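Local coordinates for single-stranded DNA-binding protein 1 (Streptomyces coelicolor, PDB 4DAM) that probably binds single-stranded DNA as a homotetramer, each subunit contributing an OB-fold domain, the part of the longer protein contained in this chain, at residues Ile18-Asn23 and Phe41-Thr46; Val88-Leu93 and Ala112-His117; Pro37-Arg42 and Val67-Gln72; Asn63-Trp68 and Ala108-Val113. The protein carries 1 engineered substitution. One frame throughout, in Å; residues are numbered along the deposited sequence.

All four contacts join strands of one curled sheet, the OB-fold barrel, and each adds a seam to it. Contact 1 pairs strand 17-33 with 36-51, contact 3 carries 36-51 on to 56-70, and contact 4 passes from 56-70 to 103-112. Contact 2 attaches the last strand, 114-117, to 86-100. Contacts 1 and 4 have centres about 8 Å apart, as do contacts 2 and 4, whereas contacts 1 and 3 lie about 14 Å apart. Val67 and Trp68 belong to contacts 3 and 4, and Ala112 to contacts 2 and 4. Inside the barrel, Leu43 CB packs on Val67 CG2 at 3.7 Å and Val89 CG1 on Ile110 CG2 at 3.9 Å.

Contact 1: residues Ile18-Asn23 and Phe41-Thr46; sequences ICAVGN and FRLAVT
Asn23 and Ala44 face each other as an antiparallel hydrogen-bonded pair where the first two strands of the OB-fold barrel meet. The two short segments run at 106° to one another, so the backbones pair at this one place and then diverge.

Two backbone bonds make the pair. Asn23 N donates to Ala44 O, while Ala44 N reaches Asn23 O at 2.9 Å in an almost straight bond. Beside them run two CA-H...O contacts: Gly22 CA lies 3.2 Å from Ala44 O, and Leu43 CA faces Asn23 O. Gly22 can come this near because it lacks a side chain; a CB there would run into Ala44 O and Val45 CG2.

The apolar contacts lie beyond Gly22, where the strands part. Ala20 CB touches the CD2 methyl of Leu43 at 3.7 Å and the CG2 methyl of Val45 at 3.9 Å, and so sits between two side chains of the crossing strand. Leu43 divides its branches: with CG anti to the backbone N (chi1 180°), CD2 goes to Ala20 while CD1 lies against the backbone, 3.6 Å from Asn23 O. Val67 and Val89 also pack on Leu43, placing it in the barrel interior, and Ile16 of the second subunit packs on Ala20.

Val45 divides its methyls too. CG2 turns to Ala20, and CG1, anti to the backbone N at chi1 179°, rests 3.4 Å from Val21 O.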
loop_
_atom_site.group_PDB
_atom_site.type_symbol
_atom_site.label_atom_id
_atom_site.label_comp_id
_atom_site.label_asym_id
_atom_site.label_seq_id
_atom_site.Cartn_x
_atom_site.Cartn_y
_atom_site.Cartn_z
ATOM N N ILE A 18 -0.997 -4.009 -4.012
ATOM C CA ILE A 18 -0.319 -4.651 -2.902
ATOM C C ILE A 18 1.158 -4.752 -3.233
ATOM O O ILE A 18 1.528 -4.899 -4.400
ATOM C CB ILE A 18 -0.924 -6.058 -2.673
ATOM C CG1 ILE A 18 -0.285 -6.838 -1.547
ATOM C CG2 ILE A 18 -0.773 -6.932 -3.889
ATOM C CD1 ILE A 18 -1.000 -8.177 -1.397
ATOM N N CYS A 19 1.981 -4.654 -2.202
ATOM C CA CYS A 19 3.395 -4.979 -2.331
ATOM C C CYS A 19 3.666 -6.073 -1.311
ATOM O O CYS A 19 3.341 -5.924 -0.120
ATOM C CB CYS A 19 4.249 -3.758 -2.066
ATOM S SG CYS A 19 5.989 -4.253 -2.063
ATOM N N ALA A 20 4.173 -7.199 -1.797
ATOM C CA ALA A 20 4.338 -8.432 -1.001
ATOM C C ALA A 20 5.808 -8.834 -1.098
ATOM O O ALA A 20 6.384 -8.855 -2.186
ATOM C CB ALA A 20 3.431 -9.548 -1.533
ATOM N N VAL A 21 6.418 -9.063 0.048
ATOM C CA VAL A 21 7.818 -9.465 0.128
ATOM C C VAL A 21 7.835 -10.860 0.706
ATOM O O VAL A 21 7.420 -11.078 1.846
ATOM C CB VAL A 21 8.589 -8.480 1.008
ATOM C CG1 VAL A 21 10.073 -8.865 1.064
ATOM C CG2 VAL A 21 8.406 -7.063 0.473
ATOM N N GLY A 22 8.273 -11.832 -0.088
ATOM C CA GLY A 22 8.208 -13.186 0.344
ATOM C C GLY A 22 9.142 -14.081 -0.429
ATOM O O GLY A 22 10.125 -13.637 -0.964
ATOM N N ASN A 23 8.810 -15.360 -0.450
ATOM C CA ASN A 23 9.609 -16.342 -1.138
ATOM C C ASN A 23 8.802 -17.108 -2.165
ATOM O O ASN A 23 7.640 -17.434 -1.945
ATOM C CB ASN A 23 10.260 -17.289 -0.133
ATOM C CG ASN A 23 11.280 -16.564 0.727
ATOM O OD1 ASN A 23 12.464 -16.568 0.443
ATOM N ND2 ASN A 23 10.813 -15.899 1.737
ATOM N N PHE A 41 3.317 -18.406 -10.295
ATOM C CA PHE A 41 3.991 -19.095 -9.201
ATOM C C PHE A 41 3.321 -18.762 -7.890
ATOM O O PHE A 41 2.656 -17.736 -7.752
ATOM C CB PHE A 41 5.496 -18.782 -9.140
ATOM C CG PHE A 41 5.813 -17.349 -8.877
ATOM C CD1 PHE A 41 6.067 -16.906 -7.588
ATOM C CD2 PHE A 41 5.904 -16.451 -9.922
ATOM C CE1 PHE A 41 6.367 -15.563 -7.347
ATOM C CE2 PHE A 41 6.211 -15.112 -9.695
ATOM C CZ PHE A 41 6.444 -14.682 -8.401
ATOM N N ARG A 42 3.541 -19.622 -6.904
ATOM C CA ARG A 42 3.042 -19.377 -5.557
ATOM C C ARG A 42 4.058 -18.581 -4.768
ATOM O O ARG A 42 5.244 -18.846 -4.837
ATOM C CB ARG A 42 2.755 -20.700 -4.876
ATOM C CG ARG A 42 2.023 -20.649 -3.545
ATOM C CD ARG A 42 1.657 -22.092 -3.199
ATOM N NE ARG A 42 0.891 -22.268 -1.974
ATOM C CZ ARG A 42 -0.393 -21.973 -1.817
ATOM N NH1 ARG A 42 -1.106 -21.423 -2.800
ATOM N NH2 ARG A 42 -0.952 -22.207 -0.643
ATOM N N LEU A 43 3.573 -17.588 -4.033
ATOM C CA LEU A 43 4.398 -16.724 -3.197
ATOM C C LEU A 43 3.978 -16.892 -1.742
ATOM O O LEU A 43 2.789 -16.789 -1.412
ATOM C CB LEU A 43 4.212 -15.260 -3.595
ATOM C CG LEU A 43 5.007 -14.203 -2.810
ATOM C CD1 LEU A 43 6.494 -14.266 -3.162
ATOM C CD2 LEU A 43 4.441 -12.799 -3.059
ATOM N N ALA A 44 4.951 -17.142 -0.879
ATOM C CA ALA A 44 4.731 -17.251 0.573
ATOM C C ALA A 44 5.266 -16.020 1.275
ATOM O O ALA A 44 6.460 -15.729 1.197
ATOM C CB ALA A 44 5.420 -18.491 1.134
ATOM N N VAL A 45 4.379 -15.323 1.992
ATOM C CA VAL A 45 4.738 -14.104 2.691
ATOM C C VAL A 45 4.495 -14.308 4.189
ATOM O O VAL A 45 3.345 -14.401 4.636
ATOM C CB VAL A 45 3.905 -12.909 2.158
ATOM C CG1 VAL A 45 4.238 -11.617 2.898
ATOM C CG2 VAL A 45 4.046 -12.766 0.645
ATOM N N THR A 46 5.576 -14.411 4.954
ATOM C CA THR A 46 5.473 -14.738 6.377
ATOM C C THR A 46 5.728 -13.505 7.234
ATOM O O THR A 46 6.799 -12.897 7.158
ATOM C CB THR A 46 6.443 -15.878 6.756
ATOM O OG1 THR A 46 6.135 -17.024 5.968
ATOM C CG2 THR A 46 6.288 -16.259 8.231
#

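Contact 2: residues Val88-Leu93 and Ala112-His117; sequences VVQGRL and AVAIGH
Gln90 O is gripped by two successive backbone N-H groups of the facing segment: Val113 N at 2.8 Å, lying in the carbonyl plane, and Ala114 N at 3.2 Å, tilted 18° from it. With Val113 and Ala114 both facing Gln90, this is a classic beta bulge, set where the chain turns its corner from strand 103-112 into the short strand 114-117.

Past the bulge the antiparallel pairing is regular. Gln90 N returns a bond to Ala114 O, and Val88 and Gly116 exchange two, N to O each way. The non-hydrogen-bonded pair Val89 and Ile115 sets its side chains alongside each other, CG2 of Val89 to CG2 of Ile115 at 4.2 Å; the other valine methyl, CG1, turns to Ala112 CB.

Where the two backbones close up, Gly91 CA is 4.1 Å from Ala112 CA, and a CB on the glycine would clash with it. Near the corner, Arg92 bends at chi3 (-100°) and brings one face of its guanidinium over the CG2 methyl of Val113, with NH1 4.0 Å away. The third subunit packs along this region, its Val88 on Val88 and its Leu119 on Ile115.

Because one carbonyl serves both N-H groups, the chain can take its extra residue at the corner and keep both of these backbone donors bonded.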
loop_
_atom_site.group_PDB
_atom_site.type_symbol
_atom_site.label_atom_id
_atom_site.label_comp_id
_atom_site.label_asym_id
_atom_site.label_seq_id
_atom_site.Cartn_x
_atom_site.Cartn_y
_atom_site.Cartn_z
ATOM N N VAL A 88 10.431 -9.434 -4.122
ATOM C CA VAL A 88 9.475 -8.371 -3.875
ATOM C C VAL A 88 8.542 -8.309 -5.081
ATOM O O VAL A 88 9.002 -8.278 -6.229
ATOM C CB VAL A 88 10.150 -7.024 -3.571
ATOM C CG1 VAL A 88 11.261 -6.656 -4.531
ATOM C CG2 VAL A 88 9.100 -5.910 -3.497
ATOM N N VAL A 89 7.244 -8.309 -4.808
ATOM C CA VAL A 89 6.217 -8.318 -5.848
ATOM C C VAL A 89 5.287 -7.132 -5.609
ATOM O O VAL A 89 4.782 -6.964 -4.503
ATOM C CB VAL A 89 5.414 -9.648 -5.824
ATOM C CG1 VAL A 89 4.237 -9.620 -6.836
ATOM C CG2 VAL A 89 6.356 -10.864 -6.040
ATOM N N GLN A 90 5.065 -6.333 -6.648
ATOM C CA GLN A 90 4.042 -5.284 -6.621
ATOM C C GLN A 90 3.005 -5.606 -7.670
ATOM O O GLN A 90 3.339 -5.932 -8.805
ATOM C CB GLN A 90 4.637 -3.926 -6.920
ATOM C CG GLN A 90 3.678 -2.794 -6.610
ATOM C CD GLN A 90 3.919 -1.550 -7.461
ATOM O OE1 GLN A 90 3.641 -0.435 -7.009
ATOM N NE2 GLN A 90 4.450 -1.724 -8.679
ATOM N N GLY A 91 1.731 -5.508 -7.318
ATOM C CA GLY A 91 0.712 -5.717 -8.323
ATOM C C GLY A 91 -0.681 -5.575 -7.773
ATOM O O GLY A 91 -0.867 -5.113 -6.656
ATOM N N ARG A 92 -1.657 -5.962 -8.580
ATOM C CA ARG A 92 -3.056 -5.794 -8.214
ATOM C C ARG A 92 -3.587 -7.042 -7.536
ATOM O O ARG A 92 -3.442 -8.158 -8.058
ATOM C CB ARG A 92 -3.876 -5.505 -9.471
ATOM C CG ARG A 92 -3.506 -4.173 -10.080
ATOM C CD ARG A 92 -4.321 -3.750 -11.260
ATOM N NE ARG A 92 -3.635 -4.005 -12.519
ATOM C CZ ARG A 92 -2.678 -3.226 -13.041
ATOM N NH1 ARG A 92 -2.263 -2.111 -12.436
ATOM N NH2 ARG A 92 -2.135 -3.571 -14.189
ATOM N N LEU A 93 -4.218 -6.857 -6.391
ATOM C CA LEU A 93 -4.772 -7.966 -5.619
ATOM C C LEU A 93 -6.141 -8.364 -6.148
ATOM O O LEU A 93 -7.012 -7.504 -6.314
ATOM C CB LEU A 93 -4.907 -7.557 -4.153
ATOM C CG LEU A 93 -5.513 -8.562 -3.160
ATOM C CD1 LEU A 93 -4.619 -9.785 -2.989
ATOM C CD2 LEU A 93 -5.839 -7.926 -1.814
ATOM N N ALA A 112 0.867 -9.241 -11.245
ATOM C CA ALA A 112 2.110 -8.509 -10.986
ATOM C C ALA A 112 2.414 -7.458 -12.002
ATOM O O ALA A 112 2.250 -7.681 -13.207
ATOM C CB ALA A 112 3.310 -9.456 -10.898
ATOM N N VAL A 113 2.861 -6.310 -11.501
ATOM C CA VAL A 113 3.376 -5.225 -12.303
ATOM C C VAL A 113 4.916 -5.173 -12.263
ATOM O O VAL A 113 5.565 -4.806 -13.245
ATOM C CB VAL A 113 2.782 -3.883 -11.780
ATOM C CG1 VAL A 113 3.421 -2.716 -12.476
ATOM C CG2 VAL A 113 1.268 -3.882 -11.976
ATOM N N ALA A 114 5.475 -5.535 -11.110
ATOM C CA ALA A 114 6.918 -5.500 -10.875
ATOM C C ALA A 114 7.279 -6.667 -9.998
ATOM O O ALA A 114 6.535 -7.015 -9.073
ATOM C CB ALA A 114 7.301 -4.179 -10.205
ATOM N N ILE A 115 8.398 -7.313 -10.314
ATOM C CA ILE A 115 8.934 -8.383 -9.487
ATOM C C ILE A 115 10.447 -8.205 -9.481
ATOM O O ILE A 115 11.046 -7.920 -10.524
ATOM C CB ILE A 115 8.653 -9.807 -10.041
ATOM C CG1 ILE A 115 7.144 -10.064 -10.212
ATOM C CG2 ILE A 115 9.217 -10.870 -9.098
ATOM C CD1 ILE A 115 6.797 -11.346 -10.958
ATOM N N GLY A 116 11.053 -8.374 -8.328
ATOM C CA GLY A 116 12.525 -8.346 -8.257
ATOM C C GLY A 116 13.040 -9.289 -7.209
ATOM O O GLY A 116 12.365 -9.556 -6.220
ATOM N N HIS A 117 14.242 -9.830 -7.436
ATOM C CA HIS A 117 14.938 -10.541 -6.387
ATOM C C HIS A 117 15.246 -9.573 -5.270
ATOM O O HIS A 117 15.754 -8.483 -5.526
ATOM C CB HIS A 117 16.242 -11.128 -6.928
ATOM C CG HIS A 117 16.041 -12.283 -7.861
ATOM N ND1 HIS A 117 15.815 -13.548 -7.423
ATOM C CD2 HIS A 117 15.983 -12.332 -9.237
ATOM C CE1 HIS A 117 15.651 -14.353 -8.502
ATOM N NE2 HIS A 117 15.753 -13.620 -9.588
#

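Contact 3: residues Pro37-Arg42 and Val67-Gln72; sequences PSVRFR and VWANRQ
Arg40 and Phe41 both turn CG into the crowded position between the backbone N and the carbonyl carbon (chi1 64° and 63°), laying each side chain alongside its cross-strand partner. Trp68 takes CG anti to its own carbonyl carbon, and its indole comes under the arginine: Arg40 CB stands over the six-membered ring, 4.0 Å from its centroid, as a CH-pi contact. Farther along the extended chain, Arg40 CD touches Trp68 CH2 at 3.7 Å. The guanidinium plane is turned 62° to the indole.

On the opposite face, Val67 sets CB over the Phe41 ring, 3.9 Å from its centroid, and the CG1 methyl meets CZ. Were Phe41 an alanine, Val67 would probably lose this ring surface, and a gap would open beside Pro28. The 3.3 Å between Val39 CG1 and Ala69 CB is doubtful as a sign of strain, since Val39 has a second conformer.

These pairs belong to the antiparallel hairpin of strands 36-51 and 56-70 in the OB-fold barrel. Val39 and Ala69 exchange two backbone bonds, as do Phe41 and Val67; of the latter, Val67 N to Phe41 O is the shorter at 2.8 Å.

Two waters supplement the backbone pairing. One molecule links Ser38 OG to Ala69 O and lies in plane at the indole edge. Another donates to Pro37 O at 2.7 Å and accepts from Arg71 N, bridging two atoms whose direct bond, at 3.3 Å, is weak.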
loop_
_atom_site.group_PDB
_atom_site.type_symbol
_atom_site.label_atom_id
_atom_site.label_comp_id
_atom_site.label_asym_id
_atom_site.label_seq_id
_atom_site.Cartn_x
_atom_site.Cartn_y
_atom_site.Cartn_z
ATOM N N PRO A 37 2.965 -14.392 -23.585
ATOM C CA PRO A 37 3.566 -15.182 -22.514
ATOM C C PRO A 37 2.903 -14.977 -21.158
ATOM O O PRO A 37 2.406 -13.884 -20.853
ATOM C CB PRO A 37 5.019 -14.704 -22.477
ATOM C CG PRO A 37 5.049 -13.413 -23.182
ATOM C CD PRO A 37 3.917 -13.422 -24.164
ATOM N N SER A 38 2.885 -16.035 -20.362
ATOM C CA SER A 38 2.279 -15.981 -19.027
ATOM C C SER A 38 3.119 -16.800 -18.111
ATOM O O SER A 38 3.612 -17.853 -18.519
ATOM C CB SER A 38 0.870 -16.573 -19.087
ATOM O OG SER A 38 0.384 -17.023 -17.826
ATOM N N VAL A 39 3.297 -16.329 -16.881
ATOM C CA VAL A 39 3.926 -17.129 -15.849
ATOM C C VAL A 39 3.134 -17.034 -14.571
ATOM O O VAL A 39 2.496 -16.009 -14.305
ATOM C CB VAL A 39 5.344 -16.624 -15.612
ATOM C CG1 VAL A 39 5.340 -15.313 -14.832
ATOM C CG2 VAL A 39 6.190 -17.709 -14.953
ATOM N N ARG A 40 3.113 -18.122 -13.809
ATOM C CA ARG A 40 2.463 -18.135 -12.506
ATOM C C ARG A 40 3.350 -18.867 -11.532
ATOM O O ARG A 40 4.069 -19.811 -11.901
ATOM C CB ARG A 40 1.083 -18.761 -12.548
ATOM C CG ARG A 40 1.030 -20.192 -12.909
ATOM C CD ARG A 40 -0.288 -20.806 -12.486
ATOM N NE ARG A 40 -0.433 -22.105 -13.111
ATOM C CZ ARG A 40 -0.026 -23.263 -12.604
ATOM N NH1 ARG A 40 0.545 -23.330 -11.408
ATOM N NH2 ARG A 40 -0.208 -24.373 -13.308
ATOM N N PHE A 41 3.317 -18.406 -10.295
ATOM C CA PHE A 41 3.991 -19.095 -9.201
ATOM C C PHE A 41 3.321 -18.762 -7.890
ATOM O O PHE A 41 2.656 -17.736 -7.752
ATOM C CB PHE A 41 5.496 -18.782 -9.140
ATOM C CG PHE A 41 5.813 -17.349 -8.877
ATOM C CD1 PHE A 41 6.067 -16.906 -7.588
ATOM C CD2 PHE A 41 5.904 -16.451 -9.922
ATOM C CE1 PHE A 41 6.367 -15.563 -7.347
ATOM C CE2 PHE A 41 6.211 -15.112 -9.695
ATOM C CZ PHE A 41 6.444 -14.682 -8.401
ATOM N N ARG A 42 3.541 -19.622 -6.904
ATOM C CA ARG A 42 3.042 -19.377 -5.557
ATOM C C ARG A 42 4.058 -18.581 -4.768
ATOM O O ARG A 42 5.244 -18.846 -4.837
ATOM C CB ARG A 42 2.755 -20.700 -4.876
ATOM C CG ARG A 42 2.023 -20.649 -3.545
ATOM C CD ARG A 42 1.657 -22.092 -3.199
ATOM N NE ARG A 42 0.891 -22.268 -1.974
ATOM C CZ ARG A 42 -0.393 -21.973 -1.817
ATOM N NH1 ARG A 42 -1.106 -21.423 -2.800
ATOM N NH2 ARG A 42 -0.952 -22.207 -0.643
ATOM N N VAL A 67 0.841 -15.626 -7.900
ATOM C CA VAL A 67 1.327 -14.483 -8.644
ATOM C C VAL A 67 1.316 -14.785 -10.133
ATOM O O VAL A 67 1.832 -15.809 -10.588
ATOM C CB VAL A 67 2.764 -14.075 -8.225
ATOM C CG1 VAL A 67 3.253 -12.889 -9.046
ATOM C CG2 VAL A 67 2.860 -13.798 -6.722
ATOM N N TRP A 68 0.722 -13.855 -10.886
ATOM C CA TRP A 68 0.605 -13.950 -12.327
ATOM C C TRP A 68 1.368 -12.826 -12.978
ATOM O O TRP A 68 1.269 -11.683 -12.568
ATOM C CB TRP A 68 -0.847 -13.825 -12.746
ATOM C CG TRP A 68 -1.740 -14.895 -12.214
ATOM C CD1 TRP A 68 -2.417 -14.928 -10.999
ATOM C CD2 TRP A 68 -2.066 -16.153 -12.871
ATOM N NE1 TRP A 68 -3.140 -16.083 -10.877
ATOM C CE2 TRP A 68 -2.962 -16.865 -11.978
ATOM C CE3 TRP A 68 -1.726 -16.725 -14.086
ATOM C CZ2 TRP A 68 -3.502 -18.098 -12.314
ATOM C CZ3 TRP A 68 -2.267 -17.986 -14.404
ATOM C CH2 TRP A 68 -3.115 -18.652 -13.526
ATOM N N ALA A 69 2.119 -13.149 -14.017
ATOM C CA ALA A 69 2.818 -12.163 -14.808
ATOM C C ALA A 69 2.580 -12.411 -16.292
ATOM O O ALA A 69 2.333 -13.542 -16.716
ATOM C CB ALA A 69 4.317 -12.179 -14.479
ATOM N N ASN A 70 2.666 -11.344 -17.075
ATOM C CA ASN A 70 2.505 -11.415 -18.496
ATOM C C ASN A 70 3.568 -10.623 -19.263
ATOM O O ASN A 70 4.363 -9.904 -18.662
ATOM C CB ASN A 70 1.112 -10.873 -18.833
ATOM C CG ASN A 70 0.020 -11.822 -18.508
ATOM O OD1 ASN A 70 -0.133 -12.805 -19.166
ATOM N ND2 ASN A 70 -0.758 -11.510 -17.503
ATOM N N ARG A 71 3.581 -10.760 -20.583
ATOM C CA ARG A 71 4.453 -9.978 -21.446
ATOM C C ARG A 71 5.928 -10.086 -21.028
ATOM O O ARG A 71 6.392 -11.197 -20.683
ATOM C CB ARG A 71 3.942 -8.543 -21.531
ATOM C CG ARG A 71 2.519 -8.493 -22.103
ATOM C CD ARG A 71 2.361 -7.319 -23.039
ATOM N NE ARG A 71 0.976 -7.111 -23.488
ATOM C CZ ARG A 71 0.290 -7.961 -24.264
ATOM N NH1 ARG A 71 0.821 -9.117 -24.678
ATOM N NH2 ARG A 71 -0.955 -7.662 -24.616
ATOM N N GLN A 72 6.680 -8.986 -21.066
ATOM C CA GLN A 72 8.121 -9.071 -20.826
ATOM C C GLN A 72 8.442 -9.535 -19.408
ATOM O O GLN A 72 9.411 -10.267 -19.195
ATOM C CB GLN A 72 8.840 -7.754 -21.135
ATOM C CG GLN A 72 10.346 -7.910 -21.256
ATOM C CD GLN A 72 10.755 -8.799 -22.424
ATOM O OE1 GLN A 72 10.245 -8.651 -23.546
ATOM N NE2 GLN A 72 11.661 -9.748 -22.163
HETATM O O HOH W 1 1.583 -11.678 -22.265
HETATM O O HOH W 2 -0.162 -14.864 -16.568
#

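Contact 4: residues Asn63-Trp68 and Ala108-Val113; sequences NFFTVW and ADIDAV
Phe65 lays one ring face against the CD1 methyl of Ile110, which projects as a bump 4.0 Å from the ring centroid and 23° off its normal. The two segments are the parallel strand pair of the OB-fold barrel, twisted by 37°. Farther round the same ring, Ala108 CB fits against CD2 at 3.6 Å, so a methyl from each of two alternate residues meets the phenylalanine. With an alanine at Phe65, Ile110 CD1 and Ala108 CB would probably lose their shared surface, leaving a hollow beside Leu93 and Ile18. Next along, Ala112 CB fills the niche beside Val67 CG1 at 3.9 Å.

Four backbone bonds bind the strands: Ala108 O takes Thr66 N, Thr66 O takes Ile110 N, Ile110 O takes Trp68 N, and Trp68 O takes Ala112 N. A water also joins Thr66 OG1 to Ala108 O.

Asp109 and Asp111 both approach Trp68 on the other face of the sheet, the one bearing Thr66. The Asp111 carboxylate stands 80° to the ring, its OD1 3.8 Å from Trp68 CB. Asp109 OD2 forms a salt bridge with Arg96 NE, while its OD1 lies in plane at the indole edge, 3.6 Å from Trp68 NE1.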
loop_
_atom_site.group_PDB
_atom_site.type_symbol
_atom_site.label_atom_id
_atom_site.label_comp_id
_atom_site.label_asym_id
_atom_site.label_seq_id
_atom_site.Cartn_x
_atom_site.Cartn_y
_atom_site.Cartn_z
ATOM N N ASN A 63 0.835 -15.669 4.584
ATOM C CA ASN A 63 -0.063 -15.420 3.471
ATOM C C ASN A 63 0.495 -16.113 2.227
ATOM O O ASN A 63 1.652 -15.870 1.836
ATOM C CB ASN A 63 -0.179 -13.920 3.144
ATOM C CG ASN A 63 -1.084 -13.125 4.095
ATOM O OD1 ASN A 63 -0.979 -11.878 4.204
ATOM N ND2 ASN A 63 -1.970 -13.807 4.765
ATOM N N PHE A 64 -0.333 -16.902 1.557
ATOM C CA PHE A 64 -0.006 -17.436 0.233
ATOM C C PHE A 64 -0.779 -16.712 -0.853
ATOM O O PHE A 64 -1.982 -16.471 -0.711
ATOM C CB PHE A 64 -0.304 -18.927 0.143
ATOM C CG PHE A 64 0.612 -19.761 1.004
ATOM C CD1 PHE A 64 0.239 -20.101 2.300
ATOM C CD2 PHE A 64 1.864 -20.144 0.545
ATOM C CE1 PHE A 64 1.079 -20.865 3.110
ATOM C CE2 PHE A 64 2.694 -20.921 1.347
ATOM C CZ PHE A 64 2.299 -21.260 2.626
ATOM N N PHE A 65 -0.066 -16.377 -1.919
ATOM C CA PHE A 65 -0.635 -15.762 -3.106
ATOM C C PHE A 65 -0.225 -16.526 -4.342
ATOM O O PHE A 65 0.871 -17.083 -4.414
ATOM C CB PHE A 65 -0.135 -14.337 -3.287
ATOM C CG PHE A 65 -0.400 -13.422 -2.137
ATOM C CD1 PHE A 65 0.534 -13.252 -1.128
ATOM C CD2 PHE A 65 -1.585 -12.705 -2.079
ATOM C CE1 PHE A 65 0.297 -12.402 -0.076
ATOM C CE2 PHE A 65 -1.831 -11.859 -1.025
ATOM C CZ PHE A 65 -0.892 -11.709 -0.011
ATOM N N THR A 66 -1.116 -16.550 -5.326
ATOM C CA THR A 66 -0.729 -16.965 -6.671
ATOM C C THR A 66 -0.393 -15.709 -7.451
ATOM O O THR A 66 -1.232 -14.810 -7.596
ATOM C CB THR A 66 -1.840 -17.720 -7.386
ATOM O OG1 THR A 66 -2.180 -18.877 -6.604
ATOM C CG2 THR A 66 -1.387 -18.161 -8.758
ATOM N N VAL A 67 0.841 -15.626 -7.900
ATOM C CA VAL A 67 1.327 -14.483 -8.644
ATOM C C VAL A 67 1.316 -14.785 -10.133
ATOM O O VAL A 67 1.832 -15.809 -10.588
ATOM C CB VAL A 67 2.764 -14.075 -8.225
ATOM C CG1 VAL A 67 3.253 -12.889 -9.046
ATOM C CG2 VAL A 67 2.860 -13.798 -6.722
ATOM N N TRP A 68 0.722 -13.855 -10.886
ATOM C CA TRP A 68 0.605 -13.950 -12.327
ATOM C C TRP A 68 1.368 -12.826 -12.978
ATOM O O TRP A 68 1.269 -11.683 -12.568
ATOM C CB TRP A 68 -0.847 -13.825 -12.746
ATOM C CG TRP A 68 -1.740 -14.895 -12.214
ATOM C CD1 TRP A 68 -2.417 -14.928 -10.999
ATOM C CD2 TRP A 68 -2.066 -16.153 -12.871
ATOM N NE1 TRP A 68 -3.140 -16.083 -10.877
ATOM C CE2 TRP A 68 -2.962 -16.865 -11.978
ATOM C CE3 TRP A 68 -1.726 -16.725 -14.086
ATOM C CZ2 TRP A 68 -3.502 -18.098 -12.314
ATOM C CZ3 TRP A 68 -2.267 -17.986 -14.404
ATOM C CH2 TRP A 68 -3.115 -18.652 -13.526
ATOM N N ALA A 108 -6.107 -15.779 -2.829
ATOM C CA ALA A 108 -5.624 -14.470 -3.250
ATOM C C ALA A 108 -4.615 -14.563 -4.409
ATOM O O ALA A 108 -3.606 -15.293 -4.340
ATOM C CB ALA A 108 -5.024 -13.783 -2.046
ATOM N N ASP A 109 -4.888 -13.819 -5.470
ATOM C CA ASP A 109 -4.022 -13.695 -6.660
ATOM C C ASP A 109 -3.385 -12.297 -6.642
ATOM O O ASP A 109 -4.003 -11.327 -6.179
ATOM C CB ASP A 109 -4.800 -13.785 -7.964
ATOM C CG ASP A 109 -5.265 -15.184 -8.336
ATOM O OD1 ASP A 109 -4.927 -16.172 -7.700
ATOM O OD2 ASP A 109 -5.999 -15.309 -9.328
ATOM N N ILE A 110 -2.170 -12.195 -7.160
ATOM C CA ILE A 110 -1.554 -10.903 -7.444
ATOM C C ILE A 110 -1.237 -10.860 -8.933
ATOM O O ILE A 110 -0.516 -11.710 -9.450
ATOM C CB ILE A 110 -0.251 -10.646 -6.645
ATOM C CG1 ILE A 110 -0.503 -10.700 -5.155
ATOM C CG2 ILE A 110 0.369 -9.287 -7.058
ATOM C CD1 ILE A 110 0.740 -10.621 -4.288
ATOM N N ASP A 111 -1.833 -9.914 -9.632
ATOM C CA ASP A 111 -1.507 -9.648 -11.018
ATOM C C ASP A 111 -0.320 -8.688 -11.025
ATOM O O ASP A 111 -0.467 -7.485 -10.778
ATOM C CB ASP A 111 -2.726 -9.081 -11.754
ATOM C CG ASP A 111 -3.838 -10.124 -11.963
ATOM O OD1 ASP A 111 -3.606 -11.345 -11.797
ATOM O OD2 ASP A 111 -4.974 -9.725 -12.303
ATOM N N ALA A 112 0.867 -9.241 -11.245
ATOM C CA ALA A 112 2.110 -8.509 -10.986
ATOM C C ALA A 112 2.414 -7.458 -12.002
ATOM O O ALA A 112 2.250 -7.681 -13.207
ATOM C CB ALA A 112 3.310 -9.456 -10.898
ATOM N N VAL A 113 2.861 -6.310 -11.501
ATOM C CA VAL A 113 3.376 -5.225 -12.303
ATOM C C VAL A 113 4.916 -5.173 -12.263
ATOM O O VAL A 113 5.565 -4.806 -13.245
ATOM C CB VAL A 113 2.782 -3.883 -11.780
ATOM C CG1 VAL A 113 3.421 -2.716 -12.476
ATOM C CG2 VAL A 113 1.268 -3.882 -11.976
HETATM O O HOH W 3 -4.185 -17.598 -1.556
HETATM O O HOH W 4 -3.991 -18.322 -4.742
#